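Long-range contacts in heme-binding protein A / AI-2 binding protein A (Helicobacter pylori SS1, PDB 6OFQ), which probably delivers short peptides to an ABC transporter from the periplasm, and is seen here with the peptide STSA bound: residues R37-S42 against E53-A57; P46-T50 against K139-Y143; Y62-V66 against L179-S185. One frame throughout, in Å; residues are numbered along the deposited sequence.

Contact 1 (R37-S42 against E53-A57); sequences RGADGS and ESYVA
E53 reaches back from the first turn of its helix to meet R37, and NH1 of that arginine is caught twice by the same residue. Its salt-bridge partner, OE1 of E53, lies 2.9 Å from R37 NH1, and the backbone O of E53 accepts a second bond from R37 NH1 at 3.0 Å. Both acceptors are close to the guanidinium plane; the arginine meets OE1 from above the carboxylate plane, and the two flat groups stand 76° apart. The bend of R37 at chi2 (74°) swings its chain alongside the carboxylate, with R37 CD 3.3 Å from E53 OE1. One face of the guanidinium is lined near its rim by CA of D40, whose OD1 forms a further salt bridge to R37 NH2; the other oxygen of D40 is bonded to the backbone N of D222. Water 1 joins R37 NH2 to E53 O, and NE is bonded to T247 OG1, so the guanidinium is tied along several N-H directions and its rotation should be well fixed.

The other carboxylate oxygen serves the loop. Water 2 donates to E53 OE2 at 2.7 Å and accepts from G38 N, while A39 N makes only a weak direct bond to E53 OE2.

Further along, S42 N donates to S54 OG at 2.9 Å in a fairly straight bond (162° at the hydrogen), and the same OG is also bonded to D51 OD1. Just before this bond the two backbones come close at a glycine, with G41 CA 3.6 Å from S54 CA.

The contact thus fastens the exit of strand 32-37 to the start of helix 52-61. R37 and V56 also pack on V245 of the adjacent strand 242-247, and A39 and E53 meet W409 of helix 409-417.

Contact 2 (P46-T50 against K139-Y143); sequences PALVT and KSYKY
The N-terminal end of helix 142-147, in this type II periplasmic binding protein, packs on the loop 46-50 that leads toward helix 52-61. Y141 holds the N-cap position and is the centre of an inverse gamma turn.

L48 is the main wedge, and its two methyls part company: CD1 lies 3.7 Å from K139 CE, while CD2 lies 3.6 Å from Y141 CE1. A47 CB meets the edge of the same tyrosine ring, whose OH is bonded to R132 O. At the far end, the T50 and K142 side chains cross at about a right angle, with T50 CG2 3.7 Å from K142 CB. The ring of Y143 turns its edge to V49 O, and its OH is held by D431.

No hydrogen bond passes directly between the segments. Two CA-H...O contacts, Y141 CA to A47 O and L48 CA to S140 O, draw the backbones together, and waters bridge their polar groups. Water 3 accepts from Y143 N and sits 2.8 Å from both A47 O and V49 O. L48 O receives two waters, one of which leads to S140 N. The chain of K142 is extended beyond CG, which carries NZ out to the other: water 5 accepts from K142 NZ at 2.8 Å and donates to L48 O at 2.9 Å.

Contact 3 (Y62-V66 against L179-S185); sequences YDTLV and LGMDFLS
S185 OG, packed 3.5 Å from Y62 CB, is held by two hydrogen bonds. It donates to D182 O at 2.6 Å, on a lone pair in the carbonyl plane, and accepts from water 7 at 2.7 Å. D182 O also receives the backbone N of S185, so the serine is clamped to its own turn and offers CB as well as OG to the start of the Y62 side chain. Water 7 makes a weak bond to Y62 O.

T64 fills the middle of the contact. With chi1 at 38°, OG1 sits between the backbone N and the carbonyl carbon. From there T64 OG1 donates to V66 O at 2.7 Å, closing a small loop within its own segment. Water 8 donates to T64 OG1 and to G180 O, bridging the two segments. The methyl faces the turn: T64 CG2 lies 3.4 Å from M181 O and close to L184 O, while T64 CB is 3.3 Å from L179 O. V66 O has a second neighbour in G180 CA, a CA-H...O contact of 3.3 Å, and V66 CG2 packs on L179 CB. S185 CA makes a longer contact of the same kind with D63 O.

Water 9 is the third bridge. It accepts from L65 N and donates to both L179 O and L184 O.

The loop between helix 52-61 and strand 66-68 here meets the loop after helix 175-178. L65 and L179 pack on helix 116-127, and D63 is backbone-bonded to I186, just past the second segment. Within 62-66 and 179-185 no direct hydrogen bond crosses, although nine of the ten touching residues are buried. The chemistry implies a junction in which hydroxyls satisfy carbonyls of their own segment, and bridging waters together with CA-H...O contacts couple the two segments across a largely uncharged interface.

In the fold
Contact 3 is the most buried of the three, whereas contacts 1 and 2 are partly buried. Contacts 1 and 2 both use the loop between strand 32-37 and helix 52-61, and the chain leaving that helix enters contact 3. Charge sets contact 1 apart: it uses an ion-pair network with direct bonds, while contacts 2 and 3 have no direct hydrogen bond between their segments and rely on bridging water and apolar packing. The three nevertheless touch one another. Y55, on the helix of contact 1, reaches P46 O in contact 2 and D182 in contact 3. Contacts 2 and 3 meet through Y143 and F183, whose ring planes are only about 10° apart.

Contact 1 (R37-S42 against E53-A57)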
# COMPACT_ATOMS: atom_id res chain seq x y z
N ARG A 37 -7.08 6.74 12.84
CA ARG A 37 -6.43 5.54 12.39
C ARG A 37 -5.46 5.05 13.44
O ARG A 37 -5.18 5.71 14.44
CB ARG A 37 -5.80 5.77 11.03
CG ARG A 37 -4.91 6.99 10.90
CD ARG A 37 -3.55 6.85 11.57
NE ARG A 37 -2.63 7.98 11.35
CZ ARG A 37 -1.97 8.26 10.24
NH1 ARG A 37 -2.16 7.49 9.20
NH2 ARG A 37 -1.24 9.34 10.13
N GLY A 38 -4.97 3.84 13.29
CA GLY A 38 -4.23 3.13 14.31
C GLY A 38 -2.78 3.40 14.48
O GLY A 38 -2.25 3.24 15.57
N ALA A 39 -2.06 3.81 13.44
CA ALA A 39 -0.60 4.05 13.45
C ALA A 39 -0.30 5.23 12.56
O ALA A 39 -0.85 5.38 11.46
CB ALA A 39 0.13 2.82 13.00
N ASP A 40 0.63 6.03 13.04
CA ASP A 40 1.06 7.23 12.31
C ASP A 40 1.81 6.87 11.02
O ASP A 40 2.32 5.80 10.86
CB ASP A 40 1.96 8.05 13.22
CG ASP A 40 2.16 9.49 12.80
OD1 ASP A 40 1.43 10.00 11.92
OD2 ASP A 40 3.11 10.08 13.39
N GLY A 41 1.83 7.86 10.13
CA GLY A 41 2.77 7.79 9.00
C GLY A 41 4.21 7.82 9.46
O GLY A 41 4.54 8.22 10.59
N SER A 42 5.10 7.42 8.54
CA SER A 42 6.52 7.31 8.80
C SER A 42 7.34 8.34 8.02
O SER A 42 8.54 8.50 8.32
CB SER A 42 7.00 5.88 8.47
OG SER A 42 6.51 4.95 9.43
N GLU A 53 -0.65 3.81 5.98
CA GLU A 53 -0.75 4.87 6.97
C GLU A 53 -0.00 6.13 6.59
O GLU A 53 -0.49 7.25 6.74
CB GLU A 53 -0.36 4.37 8.37
CG GLU A 53 -1.24 3.29 9.00
CD GLU A 53 -2.62 3.73 9.42
OE1 GLU A 53 -3.16 4.75 8.99
OE2 GLU A 53 -3.20 3.01 10.29
N SER A 54 1.21 5.97 6.07
CA SER A 54 1.96 7.12 5.56
C SER A 54 1.21 7.81 4.41
O SER A 54 1.20 9.05 4.32
CB SER A 54 3.33 6.74 5.07
OG SER A 54 4.16 6.17 6.11
N TYR A 55 0.62 7.00 3.53
CA TYR A 55 -0.04 7.59 2.37
C TYR A 55 -1.33 8.30 2.67
O TYR A 55 -1.78 9.04 1.77
CB TYR A 55 -0.19 6.55 1.24
CG TYR A 55 1.11 6.01 0.70
CD1 TYR A 55 2.32 6.69 0.76
CD2 TYR A 55 1.13 4.77 0.02
CE1 TYR A 55 3.45 6.14 0.22
CE2 TYR A 55 2.24 4.25 -0.57
CZ TYR A 55 3.43 4.93 -0.46
OH TYR A 55 4.57 4.44 -1.09
N VAL A 56 -1.90 8.08 3.86
CA VAL A 56 -3.05 8.91 4.22
C VAL A 56 -2.74 10.39 4.06
O VAL A 56 -3.51 11.12 3.40
CB VAL A 56 -3.50 8.60 5.66
CG1 VAL A 56 -4.62 9.58 6.05
CG2 VAL A 56 -3.95 7.16 5.83
N ALA A 57 -1.63 10.85 4.61
CA ALA A 57 -1.27 12.26 4.43
C ALA A 57 -0.72 12.60 3.04
O ALA A 57 -1.22 13.52 2.38
CB ALA A 57 -0.29 12.73 5.49
O HOH W 1 -0.06 9.78 7.46
O HOH W 2 -5.79 2.35 10.86

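Contact 2 (P46-T50 against K139-Y143)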
# COMPACT_ATOMS: atom_id res chain seq x y z
N PRO A 46 6.67 10.27 0.01
CA PRO A 46 6.08 8.95 -0.23
C PRO A 46 6.98 7.98 -0.94
O PRO A 46 6.72 6.77 -0.89
CB PRO A 46 4.85 9.25 -1.06
CG PRO A 46 5.24 10.47 -1.75
CD PRO A 46 6.02 11.30 -0.80
N ALA A 47 8.05 8.47 -1.60
CA ALA A 47 9.02 7.58 -2.19
C ALA A 47 9.88 6.85 -1.19
O ALA A 47 10.44 5.83 -1.55
CB ALA A 47 9.91 8.24 -3.24
N LEU A 48 9.90 7.29 0.07
CA LEU A 48 10.73 6.65 1.06
C LEU A 48 10.02 5.59 1.90
O LEU A 48 10.64 4.94 2.74
CB LEU A 48 11.22 7.77 2.04
CG LEU A 48 12.15 8.78 1.38
CD1 LEU A 48 12.57 9.75 2.49
CD2 LEU A 48 13.36 8.20 0.69
N VAL A 49 8.71 5.48 1.72
CA VAL A 49 7.88 4.59 2.56
C VAL A 49 7.03 3.72 1.64
O VAL A 49 6.95 4.01 0.45
CB VAL A 49 7.08 5.42 3.58
CG1 VAL A 49 7.97 6.02 4.66
CG2 VAL A 49 6.28 6.48 2.90
N THR A 50 6.35 2.73 2.25
CA THR A 50 5.53 1.84 1.42
C THR A 50 4.13 1.60 1.95
O THR A 50 3.39 0.82 1.35
CB THR A 50 6.21 0.45 1.31
OG1 THR A 50 6.23 -0.12 2.62
CG2 THR A 50 7.63 0.50 0.71
N LYS A 139 17.54 6.02 4.71
CA LYS A 139 16.49 6.30 3.68
C LYS A 139 16.74 5.50 2.40
O LYS A 139 17.88 5.37 1.91
CB LYS A 139 16.35 7.77 3.32
CG LYS A 139 15.89 8.68 4.46
CD LYS A 139 15.95 10.14 4.12
CE LYS A 139 15.07 11.05 4.95
NZ LYS A 139 15.61 11.03 6.33
N SER A 140 15.64 4.95 1.90
CA SER A 140 15.71 4.10 0.75
C SER A 140 14.46 4.31 -0.11
O SER A 140 13.34 4.46 0.40
CB SER A 140 15.71 2.64 1.16
OG SER A 140 15.75 1.83 -0.00
N TYR A 141 14.64 4.27 -1.44
CA TYR A 141 13.53 4.34 -2.40
C TYR A 141 13.02 2.95 -2.64
O TYR A 141 13.29 2.32 -3.66
CB TYR A 141 14.03 5.04 -3.68
CG TYR A 141 14.42 6.51 -3.46
CD1 TYR A 141 13.48 7.46 -3.08
CD2 TYR A 141 15.73 6.96 -3.72
CE1 TYR A 141 13.81 8.79 -2.84
CE2 TYR A 141 16.03 8.32 -3.60
CZ TYR A 141 15.10 9.21 -3.15
OH TYR A 141 15.45 10.53 -2.94
N LYS A 142 12.22 2.49 -1.68
CA LYS A 142 11.84 1.10 -1.59
C LYS A 142 11.00 0.56 -2.72
O LYS A 142 11.31 -0.51 -3.28
CB LYS A 142 11.15 0.76 -0.24
CG LYS A 142 12.04 0.93 1.00
CD LYS A 142 11.22 0.91 2.30
CE LYS A 142 11.79 1.52 3.57
NZ LYS A 142 10.94 1.18 4.75
N TYR A 143 9.92 1.24 -3.10
CA TYR A 143 9.15 0.81 -4.23
C TYR A 143 10.02 0.80 -5.46
O TYR A 143 9.86 -0.12 -6.27
CB TYR A 143 7.95 1.71 -4.47
CG TYR A 143 6.62 1.26 -3.85
CD1 TYR A 143 5.86 0.32 -4.51
CD2 TYR A 143 6.06 1.87 -2.73
CE1 TYR A 143 4.61 -0.08 -4.05
CE2 TYR A 143 4.80 1.51 -2.25
CZ TYR A 143 4.09 0.57 -2.96
OH TYR A 143 2.81 0.29 -2.51
O HOH W 3 9.05 3.45 -1.29
O HOH W 4 13.30 5.08 3.59
O HOH W 5 10.78 3.90 5.44
O HOH W 6 8.44 0.04 4.61

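Contact 3 (Y62-V66 against L179-S185)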
# COMPACT_ATOMS: atom_id res chain seq x y z
N TYR A 62 0.31 15.43 -2.45
CA TYR A 62 1.05 15.33 -3.72
C TYR A 62 0.14 14.83 -4.84
O TYR A 62 -0.78 14.06 -4.59
CB TYR A 62 2.21 14.35 -3.67
CG TYR A 62 3.29 14.69 -2.66
CD1 TYR A 62 4.27 15.62 -2.96
CD2 TYR A 62 3.32 14.12 -1.41
CE1 TYR A 62 5.30 15.92 -2.08
CE2 TYR A 62 4.36 14.39 -0.55
CZ TYR A 62 5.36 15.28 -0.89
OH TYR A 62 6.41 15.49 -0.01
N ASP A 63 0.44 15.26 -6.07
CA ASP A 63 -0.05 14.63 -7.28
C ASP A 63 1.01 13.87 -8.02
O ASP A 63 2.22 14.01 -7.81
CB ASP A 63 -0.61 15.68 -8.22
CG ASP A 63 -1.81 16.37 -7.62
OD1 ASP A 63 -2.77 15.67 -7.19
OD2 ASP A 63 -1.84 17.62 -7.55
N THR A 64 0.47 13.05 -8.92
CA THR A 64 1.23 12.21 -9.83
C THR A 64 0.96 12.65 -11.29
O THR A 64 0.11 13.50 -11.54
CB THR A 64 0.90 10.72 -9.61
OG1 THR A 64 -0.49 10.57 -9.32
CG2 THR A 64 1.70 10.13 -8.42
N LEU A 65 1.64 12.01 -12.25
CA LEU A 65 1.40 12.35 -13.67
C LEU A 65 -0.02 12.00 -14.16
O LEU A 65 -0.70 12.75 -14.87
CB LEU A 65 2.43 11.69 -14.56
CG LEU A 65 3.86 12.24 -14.44
CD1 LEU A 65 4.75 11.36 -15.29
CD2 LEU A 65 3.93 13.66 -15.03
N VAL A 66 -0.46 10.82 -13.73
CA VAL A 66 -1.81 10.33 -13.90
C VAL A 66 -2.39 9.96 -12.56
O VAL A 66 -1.59 9.79 -11.63
CB VAL A 66 -1.87 9.12 -14.88
CG1 VAL A 66 -1.17 9.51 -16.20
CG2 VAL A 66 -1.24 7.86 -14.28
N LEU A 179 2.58 4.98 -12.89
CA LEU A 179 2.80 6.43 -12.81
C LEU A 179 1.77 7.10 -11.96
O LEU A 179 1.93 8.28 -11.63
CB LEU A 179 2.82 7.09 -14.21
CG LEU A 179 3.90 6.51 -15.11
CD1 LEU A 179 3.76 7.25 -16.45
CD2 LEU A 179 5.24 6.71 -14.51
N GLY A 180 0.68 6.45 -11.55
CA GLY A 180 -0.30 6.93 -10.58
C GLY A 180 0.03 6.56 -9.17
O GLY A 180 -0.72 6.98 -8.28
N MET A 181 1.09 5.81 -8.93
CA MET A 181 1.41 5.32 -7.57
C MET A 181 2.10 6.42 -6.73
O MET A 181 2.89 7.19 -7.27
CB MET A 181 2.23 4.05 -7.63
CG MET A 181 1.44 2.91 -8.21
SD MET A 181 2.36 1.39 -8.47
CE MET A 181 2.96 1.08 -6.80
N ASP A 182 1.90 6.31 -5.42
CA ASP A 182 2.37 7.32 -4.49
C ASP A 182 3.90 7.56 -4.57
O ASP A 182 4.32 8.71 -4.41
CB ASP A 182 1.98 6.88 -3.09
CG ASP A 182 0.48 6.79 -2.91
OD1 ASP A 182 -0.06 5.76 -3.36
OD2 ASP A 182 -0.14 7.72 -2.37
N PHE A 183 4.68 6.52 -4.82
CA PHE A 183 6.13 6.70 -4.84
C PHE A 183 6.61 7.58 -5.96
O PHE A 183 7.76 8.04 -5.93
CB PHE A 183 6.87 5.35 -4.74
CG PHE A 183 6.97 4.60 -6.06
CD1 PHE A 183 5.92 3.89 -6.64
CD2 PHE A 183 8.17 4.61 -6.77
CE1 PHE A 183 6.06 3.14 -7.79
CE2 PHE A 183 8.31 3.85 -7.91
CZ PHE A 183 7.26 3.17 -8.48
N LEU A 184 5.76 7.75 -6.98
CA LEU A 184 6.08 8.59 -8.12
C LEU A 184 5.40 9.94 -8.04
O LEU A 184 5.22 10.63 -9.06
CB LEU A 184 5.78 7.85 -9.42
CG LEU A 184 6.64 6.61 -9.59
CD1 LEU A 184 6.19 5.86 -10.84
CD2 LEU A 184 8.15 6.90 -9.60
N SER A 185 5.05 10.37 -6.84
CA SER A 185 4.62 11.72 -6.59
C SER A 185 5.63 12.80 -7.02
O SER A 185 6.84 12.56 -6.99
CB SER A 185 4.40 11.84 -5.09
OG SER A 185 3.29 11.14 -4.60
O HOH W 7 0.59 11.00 -4.44
O HOH W 8 -0.74 9.39 -6.64
O HOH W 9 3.86 10.32 -11.59